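Local coordinates for alpha-ketoglutarate-dependent 2,4-dichlorophenoxyacetate dioxygenase (Bradyrhizobium diazoefficiens, PDB 5BKE), which probably catalyses the metal- and 2-oxoglutarate-dependent oxidation of aryloxyalkanoate herbicides such as 2,4-dichlorophenoxyacetate, at residues I50-Q55 and L129-R133; V88-G92 and Y269-P274. All coordinates share one frame; numbering follows the deposited sequence.

Contact 1 (I50-Q55 and L129-R133). With OGA (N-oxalylglycine), chain O.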
loop_
_atom_site.group_PDB
_atom_site.type_symbol
_atom_site.label_atom_id
_atom_site.label_comp_id
_atom_site.label_asym_id
_atom_site.label_seq_id
_atom_site.Cartn_x
_atom_site.Cartn_y
_atom_site.Cartn_z
ATOM N N ILE C 50 -15.002 7.466 50.875
ATOM C CA ILE C 50 -15.577 8.807 50.752
ATOM C C ILE C 50 -16.964 8.890 51.409
ATOM O O ILE C 50 -17.655 7.874 51.541
ATOM C CB ILE C 50 -15.632 9.251 49.267
ATOM C CG1 ILE C 50 -16.377 8.195 48.416
ATOM C CG2 ILE C 50 -14.218 9.551 48.752
ATOM C CD1 ILE C 50 -16.561 8.554 46.959
ATOM N N THR C 51 -17.337 10.092 51.842
ATOM C CA THR C 51 -18.706 10.390 52.289
ATOM C C THR C 51 -19.589 10.698 51.072
ATOM O O THR C 51 -19.082 10.953 49.982
ATOM C CB THR C 51 -18.747 11.597 53.250
ATOM O OG1 THR C 51 -18.290 12.764 52.562
ATOM C CG2 THR C 51 -17.875 11.364 54.492
ATOM N N ASP C 52 -20.903 10.677 51.265
ATOM C CA ASP C 52 -21.858 11.066 50.228
ATOM C C ASP C 52 -21.573 12.462 49.686
ATOM O O ASP C 52 -21.567 12.668 48.474
ATOM C CB ASP C 52 -23.289 11.005 50.772
ATOM C CG ASP C 52 -23.809 9.587 50.914
ATOM O OD1 ASP C 52 -23.016 8.616 50.790
ATOM O OD2 ASP C 52 -25.022 9.434 51.149
ATOM N N GLU C 53 -21.303 13.400 50.585
ATOM C CA GLU C 53 -20.955 14.766 50.207
ATOM C C GLU C 53 -19.643 14.870 49.416
ATOM O O GLU C 53 -19.579 15.613 48.425
ATOM C CB GLU C 53 -20.940 15.683 51.433
ATOM C CG GLU C 53 -22.339 15.940 51.998
ATOM C CD GLU C 53 -22.374 16.888 53.194
ATOM O OE1 GLU C 53 -21.368 16.999 53.938
ATOM O OE2 GLU C 53 -23.432 17.529 53.398
ATOM N N GLN C 54 -18.614 14.135 49.843
ATOM C CA GLN C 54 -17.320 14.150 49.146
ATOM C C GLN C 54 -17.468 13.584 47.723
ATOM O O GLN C 54 -16.884 14.121 46.778
ATOM C CB GLN C 54 -16.243 13.404 49.943
ATOM C CG GLN C 54 -15.693 14.168 51.143
ATOM C CD GLN C 54 -15.010 13.264 52.174
ATOM O OE1 GLN C 54 -15.103 12.034 52.109
ATOM N NE2 GLN C 54 -14.332 13.874 53.135
ATOM N N GLN C 55 -18.278 12.534 47.593
ATOM C CA GLN C 55 -18.579 11.894 46.313
ATOM C C GLN C 55 -19.275 12.841 45.339
ATOM O O GLN C 55 -18.908 12.896 44.158
ATOM C CB GLN C 55 -19.431 10.637 46.537
ATOM C CG GLN C 55 -19.719 9.803 45.293
ATOM C CD GLN C 55 -20.525 8.555 45.598
ATOM O OE1 GLN C 55 -20.521 8.061 46.728
ATOM N NE2 GLN C 55 -21.215 8.025 44.588
ATOM N N LEU C 129 -21.506 7.992 38.882
ATOM C CA LEU C 129 -20.371 7.701 39.774
ATOM C C LEU C 129 -20.805 6.786 40.917
ATOM O O LEU C 129 -21.560 7.211 41.794
ATOM C CB LEU C 129 -19.777 8.998 40.329
ATOM C CG LEU C 129 -19.189 10.023 39.360
ATOM C CD1 LEU C 129 -20.228 10.903 38.672
ATOM C CD2 LEU C 129 -18.201 10.881 40.123
ATOM N N LEU C 130 -20.309 5.546 40.917
ATOM C CA LEU C 130 -20.755 4.524 41.867
ATOM C C LEU C 130 -19.711 4.149 42.922
ATOM O O LEU C 130 -18.595 3.714 42.599
ATOM C CB LEU C 130 -21.243 3.281 41.120
ATOM C CG LEU C 130 -22.075 2.252 41.889
ATOM C CD1 LEU C 130 -23.389 2.860 42.347
ATOM C CD2 LEU C 130 -22.338 1.029 41.026
ATOM N N SER C 131 -20.105 4.313 44.185
ATOM C CA SER C 131 -19.251 4.044 45.337
ATOM C C SER C 131 -19.733 2.801 46.088
ATOM O O SER C 131 -20.930 2.649 46.348
ATOM C CB SER C 131 -19.225 5.271 46.240
ATOM O OG SER C 131 -18.595 5.021 47.474
ATOM N N ALA C 132 -18.793 1.902 46.391
ATOM C CA ALA C 132 -19.077 0.647 47.108
ATOM C C ALA C 132 -18.882 0.828 48.617
ATOM O O ALA C 132 -17.750 0.933 49.104
ATOM C CB ALA C 132 -18.197 -0.481 46.578
ATOM N N ARG C 133 -19.991 0.872 49.350
ATOM C CA ARG C 133 -19.952 1.154 50.788
ATOM C C ARG C 133 -19.999 -0.121 51.615
ATOM O O ARG C 133 -19.277 -0.238 52.607
ATOM C CB ARG C 133 -21.064 2.129 51.191
ATOM C CG ARG C 133 -21.082 3.427 50.392
ATOM C CD ARG C 133 -19.809 4.251 50.551
ATOM N NE ARG C 133 -19.934 5.538 49.869
ATOM C CZ ARG C 133 -20.490 6.628 50.401
ATOM N NH1 ARG C 133 -20.568 7.743 49.683
ATOM N NH2 ARG C 133 -20.980 6.604 51.643
HETATM C C1 OGA O . -26.413 2.291 38.576
HETATM C C2 OGA O . -26.382 0.865 38.330
HETATM C C4 OGA O . -25.569 -1.318 39.115
HETATM C C5 OGA O . -24.951 -1.801 40.399
HETATM O O1 OGA O . -26.766 3.031 37.625
HETATM O O2 OGA O . -26.051 2.714 39.696
HETATM O "O2'" OGA O . -27.053 0.423 37.402
HETATM O O3 OGA O . -25.563 -1.538 41.460
HETATM N N1 OGA O . -25.594 0.136 39.107
HETATM O O4 OGA O . -23.862 -2.418 40.350
#

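Contact 2 (V88-G92 and Y269-P274). With OGA (N-oxalylglycine), chain O.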
loop_
_atom_site.group_PDB
_atom_site.type_symbol
_atom_site.label_atom_id
_atom_site.label_comp_id
_atom_site.label_asym_id
_atom_site.label_seq_id
_atom_site.Cartn_x
_atom_site.Cartn_y
_atom_site.Cartn_z
ATOM N N VAL C 88 -28.825 3.061 45.034
ATOM C CA VAL C 88 -28.896 1.877 44.161
ATOM C C VAL C 88 -28.520 0.590 44.932
ATOM O O VAL C 88 -28.097 -0.410 44.341
ATOM C CB VAL C 88 -28.086 2.057 42.843
ATOM C CG1 VAL C 88 -28.689 3.160 41.979
ATOM C CG2 VAL C 88 -26.623 2.352 43.123
ATOM N N SER C 89 -28.690 0.646 46.257
ATOM C CA SER C 89 -28.503 -0.493 47.163
ATOM C C SER C 89 -29.666 -1.497 47.101
ATOM O O SER C 89 -30.627 -1.302 46.353
ATOM C CB SER C 89 -28.309 0.007 48.603
ATOM O OG SER C 89 -29.548 0.296 49.227
ATOM N N ASN C 90 -29.569 -2.571 47.885
ATOM C CA ASN C 90 -30.687 -3.503 48.057
ATOM C C ASN C 90 -31.420 -3.318 49.410
ATOM O O ASN C 90 -32.117 -4.225 49.886
ATOM C CB ASN C 90 -30.216 -4.952 47.836
ATOM C CG ASN C 90 -29.313 -5.472 48.951
ATOM O OD1 ASN C 90 -28.678 -4.711 49.684
ATOM N ND2 ASN C 90 -29.247 -6.791 49.069
ATOM N N LEU C 91 -31.261 -2.130 50.002
ATOM C CA LEU C 91 -31.769 -1.818 51.348
ATOM C C LEU C 91 -32.987 -0.884 51.325
ATOM O O LEU C 91 -33.107 -0.027 50.443
ATOM C CB LEU C 91 -30.650 -1.195 52.209
ATOM C CG LEU C 91 -29.216 -1.760 52.190
ATOM C CD1 LEU C 91 -28.246 -0.791 52.848
ATOM C CD2 LEU C 91 -29.122 -3.139 52.833
ATOM N N GLY C 92 -33.888 -1.067 52.294
ATOM C CA GLY C 92 -35.017 -0.150 52.512
ATOM C C GLY C 92 -34.634 0.949 53.486
ATOM O O GLY C 92 -33.460 1.069 53.854
ATOM N N TYR C 269 -27.193 -11.296 42.349
ATOM C CA TYR C 269 -26.590 -11.363 43.674
ATOM C C TYR C 269 -27.589 -11.895 44.700
ATOM O O TYR C 269 -28.797 -11.877 44.459
ATOM C CB TYR C 269 -25.981 -10.011 44.095
ATOM C CG TYR C 269 -26.926 -8.817 44.165
ATOM C CD1 TYR C 269 -27.137 -7.995 43.046
ATOM C CD2 TYR C 269 -27.581 -8.479 45.364
ATOM C CE1 TYR C 269 -27.988 -6.892 43.109
ATOM C CE2 TYR C 269 -28.435 -7.378 45.435
ATOM C CZ TYR C 269 -28.634 -6.587 44.306
ATOM O OH TYR C 269 -29.473 -5.494 44.373
ATOM N N ASP C 270 -27.058 -12.383 45.822
ATOM C CA ASP C 270 -27.829 -12.924 46.945
ATOM C C ASP C 270 -28.547 -11.790 47.653
ATOM O O ASP C 270 -27.908 -10.940 48.274
ATOM C CB ASP C 270 -26.874 -13.631 47.921
ATOM C CG ASP C 270 -27.589 -14.501 48.960
ATOM O OD1 ASP C 270 -28.794 -14.321 49.229
ATOM O OD2 ASP C 270 -26.910 -15.379 49.525
ATOM N N GLN C 271 -29.874 -11.785 47.569
ATOM C CA GLN C 271 -30.681 -10.681 48.105
ATOM C C GLN C 271 -30.704 -10.588 49.653
ATOM O O GLN C 271 -30.891 -9.498 50.211
ATOM C CB GLN C 271 -32.087 -10.692 47.470
ATOM C CG GLN C 271 -33.042 -9.549 47.842
ATOM C CD GLN C 271 -32.419 -8.151 47.853
ATOM O OE1 GLN C 271 -31.675 -7.760 46.942
ATOM N NE2 GLN C 271 -32.740 -7.383 48.891
ATOM N N SER C 272 -30.453 -11.710 50.333
ATOM C CA SER C 272 -30.423 -11.752 51.806
ATOM C C SER C 272 -29.234 -11.020 52.464
ATOM O O SER C 272 -29.273 -10.735 53.668
ATOM C CB SER C 272 -30.510 -13.198 52.310
ATOM O OG SER C 272 -29.394 -13.953 51.876
ATOM N N GLN C 273 -28.195 -10.714 51.682
ATOM C CA GLN C 273 -27.006 -10.006 52.192
ATOM C C GLN C 273 -26.940 -8.524 51.784
ATOM O O GLN C 273 -27.331 -8.185 50.661
ATOM C CB GLN C 273 -25.735 -10.731 51.776
ATOM C CG GLN C 273 -25.422 -11.901 52.685
ATOM C CD GLN C 273 -24.188 -12.642 52.250
ATOM O OE1 GLN C 273 -23.066 -12.232 52.555
ATOM N NE2 GLN C 273 -24.383 -13.746 51.535
ATOM N N PRO C 274 -26.452 -7.640 52.691
ATOM C CA PRO C 274 -26.468 -6.205 52.376
ATOM C C PRO C 274 -25.579 -5.854 51.174
ATOM O O PRO C 274 -24.523 -6.461 50.978
ATOM C CB PRO C 274 -25.938 -5.553 53.659
ATOM C CG PRO C 274 -25.137 -6.611 54.327
ATOM C CD PRO C 274 -25.841 -7.896 54.011
HETATM C C1 OGA O . -26.413 2.291 38.576
HETATM C C2 OGA O . -26.382 0.865 38.330
HETATM C C4 OGA O . -25.569 -1.318 39.115
HETATM C C5 OGA O . -24.951 -1.801 40.399
HETATM O O1 OGA O . -26.766 3.031 37.625
HETATM O O2 OGA O . -26.051 2.714 39.696
HETATM O "O2'" OGA O . -27.053 0.423 37.402
HETATM O O3 OGA O . -25.563 -1.538 41.460
HETATM N N1 OGA O . -25.594 0.136 39.107
HETATM O O4 OGA O . -23.862 -2.418 40.350
HETATM O O HOH W 1 -27.590 -3.093 45.026
#

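Contact 1 (I50-Q55 and L129-R133)
The guanidinium of Arg133 is wedged against the start of helix 52-59, with Ile50 O over the centre of one face, 3.3 Å above the plane. At its edge, in plane, Ser131 OG accepts from Arg133 NE at 2.8 Å, a bond within the strand segment that fixes the rotation of the group. Gln55 OE1 takes Arg133 NH1 at 3.0 Å almost in line with its carbonyl, although the amide and guanidinium planes stand 63° apart. Asp52 OD1 comes in obliquely to make a salt bridge with Arg133 NH1 at 2.8 Å, its hydrogen bond weak in angle; Arg278 shares this oxygen, so the carboxylate serves two arginines. A long, bent arginine suits the corner at 133, where it can fold back to the helix. The Gln55 chain runs straight out from the helix (chi1 -175°), carrying its amide across to the strand, where NE2 bonds Arg278 O and, weakly, Leu129 O at 2.9 Å. Thr51 caps the helix, forming a capping box with Gln54. Strand 127-132 runs between strands 254-258 and 276-281 of the main sheet. Helix 52-59 packs against it through Leu129 and Gln55, while Leu130 leaves the backbone away from segment 50-55, and its CD1 meets O2 of N-oxalylglycine at 3.8 Å.

Contact 2 (V88-G92 and Y269-P274)
Asn90 fills the tight part of this contact, its amide set against the type I turn Asp270-Gln273. Its ND2 donates to Gln273 O at 2.9 Å with an angle of 163° at the hydrogen, and the acceptor lies close to the amide plane. Having CG between the backbone N and carbonyl carbon (chi1 70°) brings this short amide to the turn, where one NH2 reaches a backbone carbonyl and, weakly, the Gln271 amide. Gln271 bends at chi2, and with the two amide planes 73° apart the groups exchange weak bonds without lying flat on each other: Asn90 ND2 to Gln271 OE1, and Gln271 NE2 to Asn90 O, both 3.4 Å long. The stronger partner of Gln271 NE2 is Leu98 O. Asn90 CB meets the edge of the Tyr269 ring, 3.6 Å from Tyr269 OH. The looser side is apolar: Leu91 CD2 touches CB of the exposed Pro274 at 4.1 Å. A water bridges the two segments, donating to Val88 O at 2.8 Å and hydrogen-bonded to Tyr269 OH. Asn90 OD1 accepts from Arg275 N, and Tyr269 makes a cation-pi contact with Arg275; neutral amides thus join the loops in a way consistent with positioning Arg275, whose NH1 hydrogen-bonds N-oxalylglycine.

How the contacts relate
From the N terminus the chain passes first through 50-55, at the start of helix 52-59, then 88-92, in the loop after strand 86-87. It returns as strand 127-132, where contact 1 closes a loop of 73 residues, and contact 2 closes only when 269-274 is reached, with 176 residues between its segments. The closures therefore cross rather than nest. Contact 1 ties the helix to the main sheet; contact 2 joins two loops, each bordering a strand of that sheet, 86-87 and 276-281. Their centres lie about 17 Å apart, yet Leu130 CD1 and Val88 CG2 pack at 3.4 Å, and both residues line the N-oxalylglycine pocket.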